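Local coordinates for protein cellulase (Soil metagenome, PDB 5I2U) that probably hydrolyses the beta-1,4-glucosidic links of cellulose as a halotolerant cellulase of glycoside hydrolase family 5, at residues N216-H228 with I244-A256. Numbering follows the deposited sequence.
Sequences NIMYTMHFYAATH and IPVFVSECGGSEA. With PO4 (phosphate ion), chain J.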
loop_
_atom_site.group_PDB
_atom_site.type_symbol
_atom_site.label_atom_id
_atom_site.label_comp_id
_atom_site.label_asym_id
_atom_site.label_seq_id
_atom_site.Cartn_x
_atom_site.Cartn_y
_atom_site.Cartn_z
ATOM N N ASN A 216 -13.649 3.023 -9.688
ATOM C CA ASN A 216 -12.458 2.254 -9.332
ATOM C C ASN A 216 -11.449 3.019 -8.479
ATOM O O ASN A 216 -10.246 3.008 -8.747
ATOM C CB ASN A 216 -11.799 1.672 -10.594
ATOM C CG ASN A 216 -12.583 0.534 -11.182
ATOM O OD1 ASN A 216 -13.595 0.098 -10.631
ATOM N ND2 ASN A 216 -12.134 0.049 -12.326
ATOM N N ILE A 217 -11.963 3.708 -7.469
ATOM C CA ILE A 217 -11.118 4.245 -6.422
ATOM C C ILE A 217 -11.491 3.620 -5.081
ATOM O O ILE A 217 -12.627 3.167 -4.891
ATOM C CB ILE A 217 -11.128 5.788 -6.356
ATOM C CG1 ILE A 217 -12.403 6.341 -5.716
ATOM C CG2 ILE A 217 -10.918 6.376 -7.746
ATOM C CD1 ILE A 217 -12.205 7.732 -5.148
ATOM N N MET A 218 -10.506 3.580 -4.180
ATOM C CA MET A 218 -10.723 3.226 -2.778
ATOM C C MET A 218 -9.960 4.191 -1.902
ATOM O O MET A 218 -9.048 4.885 -2.351
ATOM C CB MET A 218 -10.270 1.802 -2.496
ATOM C CG MET A 218 -10.784 0.791 -3.505
ATOM S SD MET A 218 -10.334 -0.895 -3.086
ATOM C CE MET A 218 -11.604 -1.311 -1.877
ATOM N N TYR A 219 -10.363 4.235 -0.643
ATOM C CA TYR A 219 -9.747 5.102 0.344
ATOM C C TYR A 219 -8.855 4.279 1.270
ATOM O O TYR A 219 -9.213 3.163 1.648
ATOM C CB TYR A 219 -10.836 5.845 1.108
ATOM C CG TYR A 219 -11.657 6.730 0.191
ATOM C CD1 TYR A 219 -11.251 8.036 -0.097
ATOM C CD2 TYR A 219 -12.809 6.245 -0.431
ATOM C CE1 TYR A 219 -11.999 8.840 -0.935
ATOM C CE2 TYR A 219 -13.569 7.049 -1.272
ATOM C CZ TYR A 219 -13.160 8.343 -1.521
ATOM O OH TYR A 219 -13.898 9.137 -2.373
ATOM N N THR A 220 -7.683 4.815 1.611
ATOM C CA THR A 220 -6.748 4.056 2.405
ATOM C C THR A 220 -7.009 4.243 3.878
ATOM O O THR A 220 -7.591 5.254 4.314
ATOM C CB THR A 220 -5.278 4.327 2.040
ATOM O OG1 THR A 220 -4.970 5.703 2.247
ATOM C CG2 THR A 220 -5.014 3.948 0.582
ATOM N N MET A 221 -6.604 3.231 4.638
ATOM C CA MET A 221 -6.562 3.309 6.090
ATOM C C MET A 221 -5.267 2.669 6.533
ATOM O O MET A 221 -4.919 1.609 6.031
ATOM C CB MET A 221 -7.774 2.597 6.707
ATOM C CG MET A 221 -7.945 2.832 8.200
ATOM S SD MET A 221 -7.068 1.653 9.255
ATOM C CE MET A 221 -8.092 0.197 9.053
ATOM N N HIS A 222 -4.549 3.325 7.444
ATOM C CA HIS A 222 -3.322 2.786 8.028
ATOM C C HIS A 222 -3.469 2.580 9.535
ATOM O O HIS A 222 -3.915 3.475 10.251
ATOM C CB HIS A 222 -2.140 3.714 7.761
ATOM C CG HIS A 222 -1.740 3.801 6.317
ATOM N ND1 HIS A 222 -0.631 4.501 5.911
ATOM C CD2 HIS A 222 -2.284 3.279 5.192
ATOM C CE1 HIS A 222 -0.509 4.410 4.598
ATOM N NE2 HIS A 222 -1.501 3.676 4.138
ATOM N N PHE A 223 -3.102 1.392 10.011
ATOM C CA PHE A 223 -3.117 1.105 11.446
ATOM C C PHE A 223 -1.813 0.449 11.883
ATOM O O PHE A 223 -1.174 -0.246 11.110
ATOM C CB PHE A 223 -4.311 0.213 11.817
ATOM C CG PHE A 223 -4.177 -1.203 11.350
ATOM C CD1 PHE A 223 -3.464 -2.136 12.101
ATOM C CD2 PHE A 223 -4.763 -1.613 10.167
ATOM C CE1 PHE A 223 -3.323 -3.440 11.664
ATOM C CE2 PHE A 223 -4.627 -2.916 9.729
ATOM C CZ PHE A 223 -3.910 -3.833 10.475
ATOM N N TYR A 224 -1.483 0.640 13.156
ATOM C CA TYR A 224 -0.334 0.045 13.822
ATOM C C TYR A 224 -0.891 -0.495 15.122
ATOM O O TYR A 224 -1.333 0.267 15.990
ATOM C CB TYR A 224 0.797 1.051 13.993
ATOM C CG TYR A 224 1.505 1.188 12.678
ATOM C CD1 TYR A 224 1.000 2.027 11.681
ATOM C CD2 TYR A 224 2.594 0.381 12.368
ATOM C CE1 TYR A 224 1.604 2.099 10.428
ATOM C CE2 TYR A 224 3.208 0.458 11.128
ATOM C CZ TYR A 224 2.705 1.317 10.159
ATOM O OH TYR A 224 3.308 1.390 8.934
ATOM N N ALA A 225 -0.918 -1.820 15.216
ATOM C CA ALA A 225 -1.766 -2.526 16.172
ATOM C C ALA A 225 -1.448 -2.264 17.648
ATOM O O ALA A 225 -2.343 -2.383 18.496
ATOM C CB ALA A 225 -1.759 -4.019 15.878
ATOM N N ALA A 226 -0.202 -1.904 17.958
ATOM C CA ALA A 226 0.186 -1.622 19.348
ATOM C C ALA A 226 -0.190 -0.203 19.821
ATOM O O ALA A 226 -0.059 0.097 21.003
ATOM C CB ALA A 226 1.676 -1.868 19.536
ATOM N N THR A 227 -0.617 0.659 18.896
ATOM C CA THR A 227 -0.989 2.040 19.200
ATOM C C THR A 227 -2.482 2.288 19.015
ATOM O O THR A 227 -3.146 2.796 19.923
ATOM C CB THR A 227 -0.224 3.009 18.284
ATOM O OG1 THR A 227 1.178 2.741 18.380
ATOM C CG2 THR A 227 -0.485 4.472 18.665
ATOM N N HIS A 228 -2.999 1.929 17.840
ATOM C CA HIS A 228 -4.336 2.314 17.436
ATOM C C HIS A 228 -5.333 1.261 17.905
ATOM O O HIS A 228 -5.328 0.122 17.429
ATOM C CB HIS A 228 -4.387 2.549 15.921
ATOM C CG HIS A 228 -3.483 3.659 15.460
ATOM N ND1 HIS A 228 -2.555 3.505 14.451
ATOM C CD2 HIS A 228 -3.351 4.934 15.892
ATOM C CE1 HIS A 228 -1.900 4.637 14.272
ATOM N NE2 HIS A 228 -2.362 5.520 15.139
ATOM N N ILE A 244 -18.115 3.882 1.630
ATOM C CA ILE A 244 -16.702 4.201 1.391
ATOM C C ILE A 244 -15.890 2.901 1.237
ATOM O O ILE A 244 -15.768 2.137 2.204
ATOM C CB ILE A 244 -16.132 5.049 2.546
ATOM C CG1 ILE A 244 -16.981 6.323 2.773
ATOM C CG2 ILE A 244 -14.684 5.432 2.280
ATOM C CD1 ILE A 244 -17.220 7.184 1.537
ATOM N N PRO A 245 -15.344 2.639 0.028
ATOM C CA PRO A 245 -14.442 1.499 -0.101
ATOM C C PRO A 245 -13.119 1.751 0.630
ATOM O O PRO A 245 -12.576 2.859 0.539
ATOM C CB PRO A 245 -14.215 1.380 -1.618
ATOM C CG PRO A 245 -15.163 2.336 -2.262
ATOM C CD PRO A 245 -15.441 3.379 -1.242
ATOM N N VAL A 246 -12.615 0.727 1.323
ATOM C CA VAL A 246 -11.434 0.826 2.184
ATOM C C VAL A 246 -10.379 -0.230 1.838
ATOM O O VAL A 246 -10.665 -1.427 1.835
ATOM C CB VAL A 246 -11.828 0.649 3.662
ATOM C CG1 VAL A 246 -10.592 0.664 4.570
ATOM C CG2 VAL A 246 -12.821 1.734 4.065
ATOM N N PHE A 247 -9.162 0.230 1.563
ATOM C CA PHE A 247 -8.015 -0.632 1.279
ATOM C C PHE A 247 -6.928 -0.227 2.267
ATOM O O PHE A 247 -6.512 0.931 2.290
ATOM C CB PHE A 247 -7.560 -0.393 -0.166
ATOM C CG PHE A 247 -6.527 -1.366 -0.678
ATOM C CD1 PHE A 247 -5.232 -1.383 -0.166
ATOM C CD2 PHE A 247 -6.837 -2.231 -1.721
ATOM C CE1 PHE A 247 -4.289 -2.278 -0.657
ATOM C CE2 PHE A 247 -5.899 -3.123 -2.212
ATOM C CZ PHE A 247 -4.618 -3.139 -1.683
ATOM N N VAL A 248 -6.461 -1.174 3.076
ATOM C CA VAL A 248 -5.347 -0.930 4.011
ATOM C C VAL A 248 -4.005 -1.040 3.253
ATOM O O VAL A 248 -3.466 -2.136 3.067
ATOM C CB VAL A 248 -5.420 -1.905 5.205
ATOM C CG1 VAL A 248 -4.182 -1.811 6.090
ATOM C CG2 VAL A 248 -6.683 -1.625 6.021
ATOM N N SER A 249 -3.488 0.097 2.782
ATOM C CA SER A 249 -2.269 0.110 1.962
ATOM C C SER A 249 -0.996 0.069 2.816
ATOM O O SER A 249 0.105 -0.145 2.293
ATOM C CB SER A 249 -2.254 1.317 1.018
ATOM O OG SER A 249 -2.269 2.528 1.736
ATOM N N GLU A 250 -1.144 0.269 4.125
ATOM C CA GLU A 250 -0.018 0.130 5.034
ATOM C C GLU A 250 -0.510 -0.198 6.422
ATOM O O GLU A 250 -1.435 0.451 6.923
ATOM C CB GLU A 250 0.758 1.432 5.089
ATOM C CG GLU A 250 2.114 1.323 5.735
ATOM C CD GLU A 250 2.742 2.677 5.897
ATOM O OE1 GLU A 250 3.087 3.299 4.862
ATOM O OE2 GLU A 250 2.871 3.112 7.059
ATOM N N CYS A 251 0.085 -1.210 7.035
ATOM C CA CYS A 251 -0.207 -1.531 8.417
ATOM C C CYS A 251 0.899 -2.320 9.068
ATOM O O CYS A 251 1.765 -2.888 8.393
ATOM C CB CYS A 251 -1.537 -2.306 8.547
ATOM S SG CYS A 251 -1.604 -3.946 7.789
ATOM N N GLY A 252 0.843 -2.385 10.386
ATOM C CA GLY A 252 1.790 -3.194 11.149
ATOM C C GLY A 252 1.359 -3.573 12.549
ATOM O O GLY A 252 0.323 -3.110 13.055
ATOM N N GLY A 253 2.160 -4.448 13.151
ATOM C CA GLY A 253 1.956 -4.915 14.521
ATOM C C GLY A 253 2.700 -4.097 15.544
ATOM O O GLY A 253 2.384 -4.160 16.737
ATOM N N SER A 254 3.669 -3.314 15.077
ATOM C CA SER A 254 4.448 -2.423 15.934
ATOM C C SER A 254 3.599 -1.231 16.441
ATOM O O SER A 254 2.392 -1.170 16.198
ATOM C CB SER A 254 5.663 -1.902 15.155
ATOM O OG SER A 254 5.259 -0.955 14.164
ATOM N N GLU A 255 4.238 -0.291 17.141
ATOM C CA GLU A 255 3.605 0.984 17.487
ATOM C C GLU A 255 3.671 1.931 16.282
ATOM O O GLU A 255 4.376 1.652 15.307
ATOM C CB GLU A 255 4.244 1.603 18.752
ATOM C CG GLU A 255 4.175 0.699 19.993
ATOM C CD GLU A 255 4.770 1.317 21.260
ATOM O OE1 GLU A 255 4.813 2.562 21.403
ATOM O OE2 GLU A 255 5.205 0.539 22.135
ATOM N N ALA A 256 2.943 3.047 16.356
ATOM C CA ALA A 256 2.743 3.955 15.200
ATOM C C ALA A 256 4.032 4.576 14.633
ATOM O O ALA A 256 4.129 4.816 13.425
ATOM C CB ALA A 256 1.747 5.049 15.549
HETATM P P PO4 J . -14.270 -3.118 1.795
HETATM O O1 PO4 J . -12.910 -3.634 2.162
HETATM O O2 PO4 J . -15.076 -2.842 3.043
HETATM O O3 PO4 J . -14.964 -4.166 0.957
HETATM O O4 PO4 J . -14.093 -1.826 1.038
#
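Strands 217-224 and 246-252, the sixth and seventh of the TIM barrel of this family 5 glycoside hydrolase, pair in parallel and, with helix 230-241 between them, form a beta-alpha-beta unit; the second strand is interrupted at Glu-250, where Tyr-224 and His-222 meet it. In GH5 enzymes the glutamate near the C-terminal end of the seventh strand is the nucleophile, a role consistent with the place of Glu-250. Tyr-224 OH donates to Glu-250 OE2 over 2.6 Å, meeting it on its anti side, 28° out of the carboxylate plane; that plane and the phenol ring are 75° apart. The Glu-250 chain, extended past CG and with CG anti to the backbone N (chi1 -166°), carries the carboxylate up to that hydroxyl, while its CB sits 3.3 Å from the centroid of the His-222 ring in a CH-pi contact. In its own ring plane, His-222 NE2 donates to Ser-249 OG at 2.8 Å. Gly-252 N lies over one face of the Tyr-224 ring and bonds to Phe-223 O at 3.0 Å. A phenylalanine in place of Tyr-224 would probably keep the ring packing but leave Glu-250 OE2 without this donor, with Arg-89 still holding OE1 by a salt bridge. Toward the N-terminal ends of the strands, Phe-247 N bonds to Tyr-219 O (2.9 Å). On the outward face Cys-251 CB lies 3.5 Å from the centroid of the Phe-223 ring. His-222 ND1 is hydrogen-bonded to Glu-163, and Ser-249 OG to Glu-159. Trp-284 of strand 281-286 touches Tyr-224 and Glu-250, whereas helices 230-241 and 264-276 cover Met-221 outside the barrel.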